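Local coordinates for protein immunoreactive 84kD antigen PG93 (PDB 5M11) that serves as an essential surface component of the type-IX secretion system of Porphyromonas gingivalis, built largely of beta-propeller blades, and binds zinc and calcium ions, at residues F386-F398 with I414-I427. Residues are numbered along the deposited sequence; the frame is centred on the assembly and turned at random.
Sequences FFVGTWGNGLFEF and IAECNPGDARVKAI
Trp391 and Arg423 meet where two successive four-stranded antiparallel blades of a beta-propeller adjoin: 386-398 supplies the two middle strands of one blade and the turn between them, and 422-425 begins the first strand of the next. Followed outward, the arginine starts with CB, which lies over the indole in a CH-pi contact, 3.3 Å from the centroid of the Trp391 six-membered ring. CG moves toward the CZ2 side of the ring, and CD continues along it, 3.6 Å from CZ2. NE then passes Trp391 NE1, the guanidinium plane 27° from that of the ring. At the tip, NH2 forms a salt bridge of 2.8 Å with Asp421 OD2. A long chain with an apolar stem and a charged end suits this partly exposed position, and the broad indole gives the stem a surface to lie on. CG of Trp391 is anti to its backbone N (chi1 -157°), which carries the ring across the neighbouring strand until CZ3 meets Lys425 CB; that lysine's NZ is hydrogen-bonded to Tyr317 OH.

The backbones also join. Val424 N gives Thr390 O an almost straight hydrogen bond, and Ala422 N bonds to Gly392 O. The turn needs glycine at 392 and 394, whose positive phi values would jam a CB against the preceding carbonyl; at Gly389 a CB would run into Val424 O. Buried leucine and isoleucine fill the space between the blades: Leu395 CD2 touches Ile414 CD1, from the loop that links them, at 3.8 Å, and Ile427 CD1 packs against backbone, 3.6 Å from both Phe387 O and Gly389 N. Ala422 O accepts a 2.9 Å bond from Gly394 N, in the carbonyl plane, and a weak one from Gly392 N.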
loop_
_atom_site.group_PDB
_atom_site.type_symbol
_atom_site.label_atom_id
_atom_site.label_comp_id
_atom_site.label_asym_id
_atom_site.label_seq_id
_atom_site.Cartn_x
_atom_site.Cartn_y
_atom_site.Cartn_z
ATOM N N PHE A 386 -5.196 13.999 -20.100
ATOM C CA PHE A 386 -4.898 12.577 -20.027
ATOM C C PHE A 386 -6.167 11.775 -20.235
ATOM O O PHE A 386 -7.265 12.295 -20.036
ATOM C CB PHE A 386 -4.201 12.196 -18.694
ATOM C CG PHE A 386 -4.972 12.493 -17.425
ATOM C CD1 PHE A 386 -5.782 11.528 -16.842
ATOM C CD2 PHE A 386 -4.862 13.731 -16.797
ATOM C CE1 PHE A 386 -6.482 11.799 -15.664
ATOM C CE2 PHE A 386 -5.571 14.008 -15.627
ATOM C CZ PHE A 386 -6.367 13.037 -15.060
ATOM N N PHE A 387 -6.005 10.505 -20.637
ATOM C CA PHE A 387 -7.078 9.540 -20.859
ATOM C C PHE A 387 -6.998 8.406 -19.836
ATOM O O PHE A 387 -5.910 8.090 -19.321
ATOM C CB PHE A 387 -7.030 8.973 -22.290
ATOM C CG PHE A 387 -7.635 9.866 -23.351
ATOM C CD1 PHE A 387 -8.978 9.747 -23.702
ATOM C CD2 PHE A 387 -6.864 10.817 -24.004
ATOM C CE1 PHE A 387 -9.539 10.576 -24.680
ATOM C CE2 PHE A 387 -7.428 11.655 -24.967
ATOM C CZ PHE A 387 -8.757 11.521 -25.307
ATOM N N VAL A 388 -8.166 7.813 -19.517
ATOM C CA VAL A 388 -8.268 6.703 -18.566
ATOM C C VAL A 388 -9.113 5.567 -19.168
ATOM O O VAL A 388 -10.221 5.792 -19.644
ATOM C CB VAL A 388 -8.803 7.138 -17.175
ATOM C CG1 VAL A 388 -8.862 5.954 -16.206
ATOM C CG2 VAL A 388 -7.950 8.260 -16.589
ATOM N N GLY A 389 -8.571 4.358 -19.114
ATOM C CA GLY A 389 -9.243 3.162 -19.590
ATOM C C GLY A 389 -9.821 2.384 -18.435
ATOM O O GLY A 389 -9.079 1.962 -17.538
ATOM N N THR A 390 -11.157 2.242 -18.422
ATOM C CA THR A 390 -11.873 1.473 -17.411
ATOM C C THR A 390 -12.206 0.095 -17.970
ATOM O O THR A 390 -12.582 -0.035 -19.144
ATOM C CB THR A 390 -13.135 2.182 -16.922
ATOM O OG1 THR A 390 -13.984 2.438 -18.035
ATOM C CG2 THR A 390 -12.836 3.465 -16.146
ATOM N N TRP A 391 -12.057 -0.937 -17.137
ATOM C CA TRP A 391 -12.349 -2.291 -17.568
ATOM C C TRP A 391 -13.856 -2.564 -17.392
ATOM O O TRP A 391 -14.307 -3.002 -16.327
ATOM C CB TRP A 391 -11.458 -3.294 -16.828
ATOM C CG TRP A 391 -11.290 -4.588 -17.557
ATOM C CD1 TRP A 391 -11.796 -5.800 -17.193
ATOM C CD2 TRP A 391 -10.570 -4.800 -18.781
ATOM N NE1 TRP A 391 -11.444 -6.754 -18.115
ATOM C CE2 TRP A 391 -10.692 -6.167 -19.104
ATOM C CE3 TRP A 391 -9.875 -3.955 -19.668
ATOM C CZ2 TRP A 391 -10.137 -6.711 -20.273
ATOM C CZ3 TRP A 391 -9.333 -4.495 -20.825
ATOM C CH2 TRP A 391 -9.474 -5.854 -21.123
ATOM N N GLY A 392 -14.616 -2.221 -18.435
ATOM C CA GLY A 392 -16.063 -2.371 -18.473
ATOM C C GLY A 392 -16.859 -1.112 -18.765
ATOM O O GLY A 392 -17.935 -1.209 -19.351
ATOM N N ASN A 393 -16.353 0.081 -18.384
ATOM C CA ASN A 393 -17.093 1.342 -18.563
ATOM C C ASN A 393 -16.596 2.288 -19.709
ATOM O O ASN A 393 -17.164 3.375 -19.891
ATOM C CB ASN A 393 -17.128 2.121 -17.248
ATOM C CG ASN A 393 -18.126 1.572 -16.264
ATOM O OD1 ASN A 393 -19.353 1.691 -16.443
ATOM N ND2 ASN A 393 -17.611 0.964 -15.197
ATOM N N GLY A 394 -15.585 1.876 -20.466
ATOM C CA GLY A 394 -15.096 2.656 -21.600
ATOM C C GLY A 394 -13.855 3.497 -21.387
ATOM O O GLY A 394 -13.079 3.254 -20.463
ATOM N N LEU A 395 -13.640 4.461 -22.297
ATOM C CA LEU A 395 -12.508 5.382 -22.288
ATOM C C LEU A 395 -12.955 6.732 -21.751
ATOM O O LEU A 395 -14.035 7.226 -22.102
ATOM C CB LEU A 395 -11.934 5.521 -23.707
ATOM C CG LEU A 395 -10.677 6.367 -23.905
ATOM C CD1 LEU A 395 -9.547 5.894 -23.032
ATOM C CD2 LEU A 395 -10.240 6.316 -25.332
ATOM N N PHE A 396 -12.133 7.329 -20.893
ATOM C CA PHE A 396 -12.459 8.598 -20.265
ATOM C C PHE A 396 -11.413 9.638 -20.588
ATOM O O PHE A 396 -10.221 9.340 -20.636
ATOM C CB PHE A 396 -12.613 8.416 -18.749
ATOM C CG PHE A 396 -13.879 7.683 -18.346
ATOM C CD1 PHE A 396 -15.007 8.385 -17.929
ATOM C CD2 PHE A 396 -13.937 6.289 -18.368
ATOM C CE1 PHE A 396 -16.168 7.707 -17.537
ATOM C CE2 PHE A 396 -15.113 5.614 -18.007
ATOM C CZ PHE A 396 -16.210 6.327 -17.572
ATOM N N GLU A 397 -11.881 10.861 -20.858
ATOM C CA GLU A 397 -11.039 12.003 -21.175
ATOM C C GLU A 397 -11.074 12.968 -20.021
ATOM O O GLU A 397 -12.157 13.386 -19.581
ATOM C CB GLU A 397 -11.495 12.691 -22.478
ATOM C CG GLU A 397 -10.503 13.721 -22.995
ATOM C CD GLU A 397 -10.683 14.223 -24.416
ATOM O OE1 GLU A 397 -11.592 13.736 -25.122
ATOM O OE2 GLU A 397 -9.888 15.092 -24.834
ATOM N N PHE A 398 -9.886 13.315 -19.524
ATOM C CA PHE A 398 -9.728 14.301 -18.468
ATOM C C PHE A 398 -9.044 15.514 -19.067
ATOM O O PHE A 398 -8.184 15.363 -19.943
ATOM C CB PHE A 398 -8.967 13.724 -17.281
ATOM C CG PHE A 398 -9.779 12.716 -16.496
ATOM C CD1 PHE A 398 -10.477 13.096 -15.357
ATOM C CD2 PHE A 398 -9.859 11.386 -16.906
ATOM C CE1 PHE A 398 -11.242 12.167 -14.644
ATOM C CE2 PHE A 398 -10.633 10.463 -16.197
ATOM C CZ PHE A 398 -11.311 10.856 -15.068
ATOM N N ILE A 414 -14.416 2.648 -29.588
ATOM C CA ILE A 414 -14.452 1.900 -28.323
ATOM C C ILE A 414 -15.576 0.868 -28.451
ATOM O O ILE A 414 -16.739 1.161 -28.166
ATOM C CB ILE A 414 -14.612 2.844 -27.075
ATOM C CG1 ILE A 414 -13.516 3.952 -26.993
ATOM C CG2 ILE A 414 -14.707 2.087 -25.744
ATOM C CD1 ILE A 414 -12.102 3.577 -27.238
ATOM N N ALA A 415 -15.214 -0.319 -28.967
ATOM C CA ALA A 415 -16.109 -1.454 -29.213
ATOM C C ALA A 415 -16.497 -2.159 -27.905
ATOM O O ALA A 415 -15.629 -2.434 -27.067
ATOM C CB ALA A 415 -15.439 -2.442 -30.153
ATOM N N GLU A 416 -17.794 -2.458 -27.744
ATOM C CA GLU A 416 -18.322 -3.131 -26.561
ATOM C C GLU A 416 -18.446 -4.648 -26.784
ATOM O O GLU A 416 -19.024 -5.089 -27.783
ATOM C CB GLU A 416 -19.691 -2.548 -26.161
ATOM C CG GLU A 416 -19.724 -1.041 -25.964
ATOM C CD GLU A 416 -21.071 -0.457 -25.575
ATOM O OE1 GLU A 416 -22.101 -0.844 -26.178
ATOM O OE2 GLU A 416 -21.087 0.425 -24.685
ATOM N N CYS A 417 -17.899 -5.439 -25.845
ATOM C CA CYS A 417 -17.946 -6.907 -25.862
ATOM C C CYS A 417 -19.321 -7.389 -25.449
ATOM O O CYS A 417 -19.729 -8.488 -25.829
ATOM C CB CYS A 417 -16.862 -7.500 -24.969
ATOM S SG CYS A 417 -16.691 -6.684 -23.362
ATOM N N ASN A 418 -20.022 -6.575 -24.652
ATOM C CA ASN A 418 -21.379 -6.828 -24.180
ATOM C C ASN A 418 -22.166 -5.523 -24.218
ATOM O O ASN A 418 -21.545 -4.472 -24.113
ATOM C CB ASN A 418 -21.368 -7.444 -22.773
ATOM C CG ASN A 418 -21.136 -8.938 -22.775
ATOM O OD1 ASN A 418 -21.790 -9.700 -23.510
ATOM N ND2 ASN A 418 -20.203 -9.388 -21.947
ATOM N N PRO A 419 -23.506 -5.530 -24.409
ATOM C CA PRO A 419 -24.237 -4.249 -24.466
ATOM C C PRO A 419 -24.009 -3.404 -23.202
ATOM O O PRO A 419 -24.479 -3.742 -22.111
ATOM C CB PRO A 419 -25.703 -4.680 -24.644
ATOM C CG PRO A 419 -25.628 -6.048 -25.244
ATOM C CD PRO A 419 -24.421 -6.676 -24.606
ATOM N N GLY A 420 -23.215 -2.348 -23.375
ATOM C CA GLY A 420 -22.825 -1.415 -22.320
ATOM C C GLY A 420 -21.537 -1.775 -21.597
ATOM O O GLY A 420 -21.248 -1.216 -20.530
ATOM N N ASP A 421 -20.738 -2.697 -22.180
ATOM C CA ASP A 421 -19.494 -3.182 -21.587
ATOM C C ASP A 421 -18.277 -3.037 -22.530
ATOM O O ASP A 421 -18.037 -3.885 -23.394
ATOM C CB ASP A 421 -19.654 -4.643 -21.146
ATOM C CG ASP A 421 -18.798 -4.993 -19.949
ATOM O OD1 ASP A 421 -19.328 -4.963 -18.808
ATOM O OD2 ASP A 421 -17.586 -5.249 -20.142
ATOM N N ALA A 422 -17.503 -1.961 -22.335
ATOM C CA ALA A 422 -16.302 -1.679 -23.115
ATOM C C ALA A 422 -15.105 -1.666 -22.178
ATOM O O ALA A 422 -14.959 -0.766 -21.345
ATOM C CB ALA A 422 -16.445 -0.358 -23.853
ATOM N N ARG A 423 -14.283 -2.714 -22.278
ATOM C CA ARG A 423 -13.118 -2.894 -21.425
ATOM C C ARG A 423 -11.839 -2.431 -22.145
ATOM O O ARG A 423 -11.360 -3.105 -23.054
ATOM C CB ARG A 423 -13.038 -4.342 -20.946
ATOM C CG ARG A 423 -13.493 -5.390 -21.948
ATOM C CD ARG A 423 -13.610 -6.751 -21.291
ATOM N NE ARG A 423 -14.673 -6.796 -20.288
ATOM C CZ ARG A 423 -15.619 -7.727 -20.236
ATOM N NH1 ARG A 423 -15.661 -8.692 -21.149
ATOM N NH2 ARG A 423 -16.541 -7.692 -19.288
ATOM N N VAL A 424 -11.303 -1.257 -21.717
ATOM C CA VAL A 424 -10.153 -0.556 -22.308
ATOM C C VAL A 424 -8.868 -0.682 -21.445
ATOM O O VAL A 424 -8.807 -0.118 -20.345
ATOM C CB VAL A 424 -10.501 0.962 -22.538
ATOM C CG1 VAL A 424 -9.396 1.691 -23.307
ATOM C CG2 VAL A 424 -11.846 1.147 -23.235
ATOM N N LYS A 425 -7.831 -1.350 -21.988
ATOM C CA LYS A 425 -6.507 -1.482 -21.359
ATOM C C LYS A 425 -5.406 -1.227 -22.419
ATOM O O LYS A 425 -5.745 -1.132 -23.592
ATOM C CB LYS A 425 -6.319 -2.851 -20.662
ATOM C CG LYS A 425 -5.158 -2.807 -19.683
ATOM C CD LYS A 425 -4.846 -4.058 -18.906
ATOM C CE LYS A 425 -3.730 -3.654 -17.955
ATOM N NZ LYS A 425 -3.314 -4.736 -17.035
ATOM N N ALA A 426 -4.106 -1.104 -22.014
ATOM C CA ALA A 426 -2.922 -0.863 -22.869
ATOM C C ALA A 426 -3.038 0.436 -23.725
ATOM O O ALA A 426 -2.837 0.394 -24.948
ATOM C CB ALA A 426 -2.648 -2.071 -23.761
ATOM N N ILE A 427 -3.315 1.597 -23.065
ATOM C CA ILE A 427 -3.461 2.905 -23.743
ATOM C C ILE A 427 -2.176 3.741 -23.662
ATOM O O ILE A 427 -1.623 3.929 -22.570
ATOM C CB ILE A 427 -4.682 3.750 -23.263
ATOM C CG1 ILE A 427 -4.746 3.884 -21.713
ATOM C CG2 ILE A 427 -5.966 3.192 -23.854
ATOM C CD1 ILE A 427 -5.657 5.032 -21.159
#